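Local coordinates for protein dihydropteroate synthase 2 (Mycobacterium tuberculosis, PDB 2VP8) that belongs to the dihydropteroate synthase family but probably lacks that activity, binding the pterin pyrophosphate substrate very weakly while still accepting the inhibitor dapsone, at residues G39-I44 / G78-D83; M45-R50 / R287-A292. One frame throughout, in Å; residues are numbered along the deposited sequence.

Contact 1: G39-I44 / G78-D83; sequences GDRALI and GADVID
Asp80 OD2 is gripped by two donors that arrive on its different lone pairs. Arg41 NH1 takes the syn lone pair at 2.8 Å from Asp80 OD2, in a salt bridge that runs nearly in the guanidinium plane although the two flat groups are turned 52° apart. The backbone N of Ile44 takes the anti lone pair, also 2.8 Å from Asp80 OD2. The carboxylate reaches this spot because its CG lies beside its own backbone N (chi1 -64°), which turns it back toward 39-44, where Leu43 CD2 packs 3.6 Å from Asp80 CG. Arg41 spends its other terminal nitrogen on the main chain: NH2 bonds Gly78 O at 2.8 Å, a bent bond of 138° tilted out of the guanidinium plane, while NH1 also donates to Ala42 O in its own loop. Ile44 CD1 lies over one guanidinium face, off its centre. A second shared acceptor is Ile44 O, which takes Asp80 N at 2.7 Å and Val81 N at 2.9 Å. The case illustrates how acceptors at the entry to a parallel strand pair can each serve several donors. Gly78 follows helix 65-76 in a Schellman motif; the chain then enters strand 81-85 beside strand 43-49, completing a beta-alpha-beta crossover, while Ile44 packs on helix 291-306 and Leu43 on strand 285-288.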
loop_
_atom_site.group_PDB
_atom_site.type_symbol
_atom_site.label_atom_id
_atom_site.label_comp_id
_atom_site.label_asym_id
_atom_site.label_seq_id
_atom_site.Cartn_x
_atom_site.Cartn_y
_atom_site.Cartn_z
ATOM N N GLY B 39 7.329 13.153 13.542
ATOM C CA GLY B 39 8.037 13.926 12.508
ATOM C C GLY B 39 8.619 13.109 11.363
ATOM O O GLY B 39 9.046 13.666 10.355
ATOM N N ASP B 40 8.623 11.788 11.513
ATOM C CA ASP B 40 9.273 10.888 10.560
ATOM C C ASP B 40 8.273 10.005 9.798
ATOM O O ASP B 40 8.641 8.953 9.270
ATOM C CB ASP B 40 10.307 10.016 11.288
ATOM C CG ASP B 40 9.687 9.172 12.403
ATOM O OD1 ASP B 40 8.559 9.481 12.861
ATOM O OD2 ASP B 40 10.332 8.194 12.827
ATOM N N ARG B 41 7.012 10.437 9.760
ATOM C CA ARG B 41 5.940 9.735 9.049
ATOM C C ARG B 41 4.665 10.573 9.039
ATOM O O ARG B 41 4.559 11.572 9.763
ATOM C CB ARG B 41 5.642 8.371 9.685
ATOM C CG ARG B 41 5.192 8.437 11.132
ATOM C CD ARG B 41 4.459 7.175 11.566
ATOM N NE ARG B 41 4.292 7.101 13.022
ATOM C CZ ARG B 41 3.370 7.775 13.709
ATOM N NH1 ARG B 41 2.515 8.587 13.081
ATOM N NH2 ARG B 41 3.304 7.643 15.028
ATOM N N ALA B 42 3.709 10.156 8.209
ATOM C CA ALA B 42 2.358 10.683 8.229
ATOM C C ALA B 42 1.718 10.406 9.596
ATOM O O ALA B 42 2.106 9.466 10.303
ATOM C CB ALA B 42 1.546 10.065 7.120
ATOM N N LEU B 43 0.742 11.227 9.964
ATOM C CA LEU B 43 0.179 11.173 11.299
ATOM C C LEU B 43 -1.047 10.309 11.378
ATOM O O LEU B 43 -1.720 10.085 10.373
ATOM C CB LEU B 43 -0.177 12.573 11.788
ATOM C CG LEU B 43 0.877 13.651 11.567
ATOM C CD1 LEU B 43 0.298 15.001 11.975
ATOM C CD2 LEU B 43 2.153 13.292 12.321
ATOM N N ILE B 44 -1.334 9.846 12.593
ATOM C CA ILE B 44 -2.474 8.981 12.878
ATOM C C ILE B 44 -3.464 9.667 13.820
ATOM O O ILE B 44 -3.092 10.112 14.912
ATOM C CB ILE B 44 -2.019 7.677 13.546
ATOM C CG1 ILE B 44 -0.963 6.963 12.690
ATOM C CG2 ILE B 44 -3.232 6.770 13.830
ATOM C CD1 ILE B 44 -0.162 5.922 13.451
ATOM N N GLY B 78 1.221 5.134 19.197
ATOM C CA GLY B 78 1.724 6.292 18.464
ATOM C C GLY B 78 0.697 7.141 17.744
ATOM O O GLY B 78 1.009 7.749 16.712
ATOM N N ALA B 79 -0.524 7.189 18.274
ATOM C CA ALA B 79 -1.548 8.086 17.733
ATOM C C ALA B 79 -1.100 9.531 17.915
ATOM O O ALA B 79 -0.618 9.919 18.989
ATOM C CB ALA B 79 -2.880 7.863 18.410
ATOM N N ASP B 80 -1.249 10.324 16.862
ATOM C CA ASP B 80 -0.823 11.712 16.911
ATOM C C ASP B 80 -1.982 12.586 17.341
ATOM O O ASP B 80 -1.786 13.630 17.962
ATOM C CB ASP B 80 -0.294 12.132 15.554
ATOM C CG ASP B 80 0.936 11.362 15.166
ATOM O OD1 ASP B 80 1.997 11.584 15.803
ATOM O OD2 ASP B 80 0.836 10.525 14.243
ATOM N N VAL B 81 -3.188 12.135 17.000
ATOM C CA VAL B 81 -4.415 12.786 17.402
ATOM C C VAL B 81 -5.333 11.732 18.004
ATOM O O VAL B 81 -5.406 10.619 17.503
ATOM C CB VAL B 81 -5.109 13.457 16.200
ATOM C CG1 VAL B 81 -6.414 14.109 16.620
ATOM C CG2 VAL B 81 -4.193 14.496 15.555
ATOM N N ILE B 82 -6.000 12.080 19.100
ATOM C CA ILE B 82 -7.095 11.283 19.612
ATOM C C ILE B 82 -8.365 12.021 19.235
ATOM O O ILE B 82 -8.589 13.159 19.649
ATOM C CB ILE B 82 -7.025 11.085 21.157
ATOM C CG1 ILE B 82 -5.661 10.530 21.586
ATOM C CG2 ILE B 82 -8.155 10.172 21.650
ATOM C CD1 ILE B 82 -5.346 9.158 21.040
ATOM N N ASP B 83 -9.189 11.369 18.430
ATOM C CA ASP B 83 -10.420 11.958 17.936
ATOM C C ASP B 83 -11.586 11.435 18.769
ATOM O O ASP B 83 -12.013 10.294 18.601
ATOM C CB ASP B 83 -10.585 11.623 16.451
ATOM C CG ASP B 83 -11.779 12.285 15.832
ATOM O OD1 ASP B 83 -11.854 13.535 15.821
ATOM O OD2 ASP B 83 -12.647 11.544 15.335
#

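Contact 2: M45-R50 / R287-A292; sequences MAIVNR and RVHEVA
Ile47 lays its CD1 methyl over the His289 ring, 3.9 Å from the ring centroid and 18° off the normal, a CH-pi contact displaced toward the rim. The same methyl sits above the centre of the Arg287 guanidinium, so one branch of the isoleucine is enclosed between two flat groups. CG1 starts beside the backbone N (chi1 -60°), and from there Ile47 CG1 packs 3.7 Å from Arg287 CG. Met45 borders the arginine along a different flank: its sulfur SD is 3.5 Å from Arg287 CG and lies at the edge of the guanidinium, in its plane. The arginine chain is extended from CG to NE, which lays the guanidinium against Ile47 and beside Met45; its NH2 forms salt bridges with Asp123 and Asp83. The two carboxylates, together with the flat contacts, probably hold the guanidinium's orientation.

The backbones beneath are joined in parallel register. Val288 N donates to Met45 O at 2.8 Å and Ile47 N to Val288 O at 2.8 Å, both almost straight, and Arg287 CA adds a CA-H...O contact to Met45 O. On the face opposite Met45 and Arg287, Ala46 CB meets Val291 CG2 at 3.7 Å, at the start of helix 291-306, whose N-cap is Glu290.

Pairing of the first barrel strand with the last is the hallmark of a closed TIM barrel, the fold of pterin-binding enzymes. Met45 and Arg287 face its interior, and Arg287 lies close to His220, a position thought to mark family members without dihydropteroate synthase activity.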
loop_
_atom_site.group_PDB
_atom_site.type_symbol
_atom_site.label_atom_id
_atom_site.label_comp_id
_atom_site.label_asym_id
_atom_site.label_seq_id
_atom_site.Cartn_x
_atom_site.Cartn_y
_atom_site.Cartn_z
ATOM N N MET B 45 -4.719 9.747 13.384
ATOM C CA MET B 45 -5.828 10.196 14.218
ATOM C C MET B 45 -6.602 8.959 14.689
ATOM O O MET B 45 -7.164 8.222 13.886
ATOM C CB MET B 45 -6.726 11.146 13.431
ATOM C CG MET B 45 -7.969 11.587 14.154
ATOM S SD MET B 45 -9.105 12.519 13.095
ATOM C CE MET B 45 -8.571 14.190 13.451
ATOM N N ALA B 46 -6.599 8.728 15.998
ATOM C CA ALA B 46 -7.229 7.557 16.585
ATOM C C ALA B 46 -8.659 7.868 17.011
ATOM O O ALA B 46 -8.888 8.768 17.817
ATOM C CB ALA B 46 -6.426 7.102 17.763
ATOM N N ILE B 47 -9.616 7.128 16.459
ATOM C CA ILE B 47 -11.023 7.285 16.808
ATOM C C ILE B 47 -11.314 6.649 18.169
ATOM O O ILE B 47 -11.147 5.446 18.350
ATOM C CB ILE B 47 -11.945 6.642 15.739
ATOM C CG1 ILE B 47 -11.720 7.284 14.370
ATOM C CG2 ILE B 47 -13.416 6.735 16.156
ATOM C CD1 ILE B 47 -12.397 6.566 13.225
ATOM N N VAL B 48 -11.758 7.460 19.121
ATOM C CA VAL B 48 -12.168 6.951 20.422
ATOM C C VAL B 48 -13.592 7.398 20.743
ATOM O O VAL B 48 -13.881 8.590 20.792
ATOM C CB VAL B 48 -11.190 7.379 21.545
ATOM C CG1 VAL B 48 -11.733 6.996 22.913
ATOM C CG2 VAL B 48 -9.840 6.732 21.336
ATOM N N ASN B 49 -14.470 6.423 20.957
ATOM C CA ASN B 49 -15.854 6.680 21.345
ATOM C C ASN B 49 -16.135 6.308 22.799
ATOM O O ASN B 49 -15.584 5.339 23.318
ATOM C CB ASN B 49 -16.803 5.896 20.436
ATOM C CG ASN B 49 -16.678 6.299 18.977
ATOM O OD1 ASN B 49 -16.746 7.482 18.643
ATOM N ND2 ASN B 49 -16.502 5.313 18.100
ATOM N N ARG B 50 -16.993 7.089 23.449
ATOM C CA ARG B 50 -17.559 6.724 24.751
ATOM C C ARG B 50 -18.635 5.648 24.555
ATOM O O ARG B 50 -19.001 5.329 23.419
ATOM C CB ARG B 50 -18.175 7.958 25.426
ATOM C CG ARG B 50 -17.182 9.046 25.865
ATOM C CD ARG B 50 -16.524 8.740 27.215
ATOM N NE ARG B 50 -17.492 8.287 28.215
ATOM C CZ ARG B 50 -18.186 9.085 29.026
ATOM N NH1 ARG B 50 -18.028 10.402 28.983
ATOM N NH2 ARG B 50 -19.042 8.559 29.891
ATOM N N ARG B 287 -7.258 8.889 9.707
ATOM C CA ARG B 287 -8.230 8.602 10.753
ATOM C C ARG B 287 -8.537 7.111 10.785
ATOM O O ARG B 287 -9.062 6.556 9.819
ATOM C CB ARG B 287 -9.509 9.403 10.510
ATOM C CG ARG B 287 -10.405 9.518 11.717
ATOM C CD ARG B 287 -11.559 10.427 11.391
ATOM N NE ARG B 287 -12.434 10.631 12.538
ATOM C CZ ARG B 287 -13.699 10.233 12.589
ATOM N NH1 ARG B 287 -14.246 9.621 11.548
ATOM N NH2 ARG B 287 -14.420 10.464 13.675
ATOM N N VAL B 288 -8.215 6.473 11.904
ATOM C CA VAL B 288 -8.311 5.025 12.028
ATOM C C VAL B 288 -8.872 4.599 13.377
ATOM O O VAL B 288 -8.885 5.378 14.334
ATOM C CB VAL B 288 -6.926 4.327 11.815
ATOM C CG1 VAL B 288 -6.304 4.737 10.507
ATOM C CG2 VAL B 288 -5.979 4.641 12.938
ATOM N N HIS B 289 -9.344 3.354 13.440
ATOM C CA HIS B 289 -9.648 2.702 14.709
ATOM C C HIS B 289 -8.404 1.962 15.205
ATOM O O HIS B 289 -8.004 2.117 16.360
ATOM C CB HIS B 289 -10.790 1.711 14.542
ATOM C CG HIS B 289 -12.099 2.344 14.201
ATOM N ND1 HIS B 289 -12.491 2.581 12.902
ATOM C CD2 HIS B 289 -13.110 2.777 14.987
ATOM C CE1 HIS B 289 -13.688 3.138 12.902
ATOM N NE2 HIS B 289 -14.088 3.265 14.155
ATOM N N GLU B 290 -7.805 1.159 14.324
ATOM C CA GLU B 290 -6.611 0.388 14.646
ATOM C C GLU B 290 -5.388 1.221 14.338
ATOM O O GLU B 290 -5.036 1.434 13.161
ATOM C CB GLU B 290 -6.558 -0.920 13.844
ATOM C CG GLU B 290 -6.159 -2.162 14.671
ATOM C CD GLU B 290 -4.681 -2.186 15.108
ATOM O OE1 GLU B 290 -4.412 -2.154 16.336
ATOM O OE2 GLU B 290 -3.795 -2.245 14.231
ATOM N N VAL B 291 -4.736 1.676 15.403
ATOM C CA VAL B 291 -3.581 2.565 15.298
ATOM C C VAL B 291 -2.313 1.846 14.837
ATOM O O VAL B 291 -1.645 2.314 13.928
ATOM C CB VAL B 291 -3.323 3.289 16.640
ATOM C CG1 VAL B 291 -2.141 4.236 16.521
ATOM C CG2 VAL B 291 -4.562 4.040 17.074
ATOM N N ALA B 292 -1.997 0.710 15.461
ATOM C CA ALA B 292 -0.755 -0.018 15.193
ATOM C C ALA B 292 -0.556 -0.477 13.727
ATOM O O ALA B 292 0.525 -0.292 13.164
ATOM C CB ALA B 292 -0.601 -1.180 16.161
#

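Contacts 1 and 2 share strand 43-49, and together they place it between its two neighbours in the barrel, 81-85 and 285-288. Contact 1 is buried at the strand's beginning, where loop ends bring backbone groups and a charged pair together and polar bonding dominates. Contact 2 follows further along: regular ladder bonds carry the backbone, side chains pack through apolar carbons, a thioether sulfur and the faces of two flat polar groups, and His289 lies at its exposed margin. The two meet directly, for Asp83 N makes a probable hydrogen bond of 2.7 Å to Ala46 O, while Ile44 CG2 packs on Val288 CG2. The pair illustrates how one strand's chemistry changes along its length.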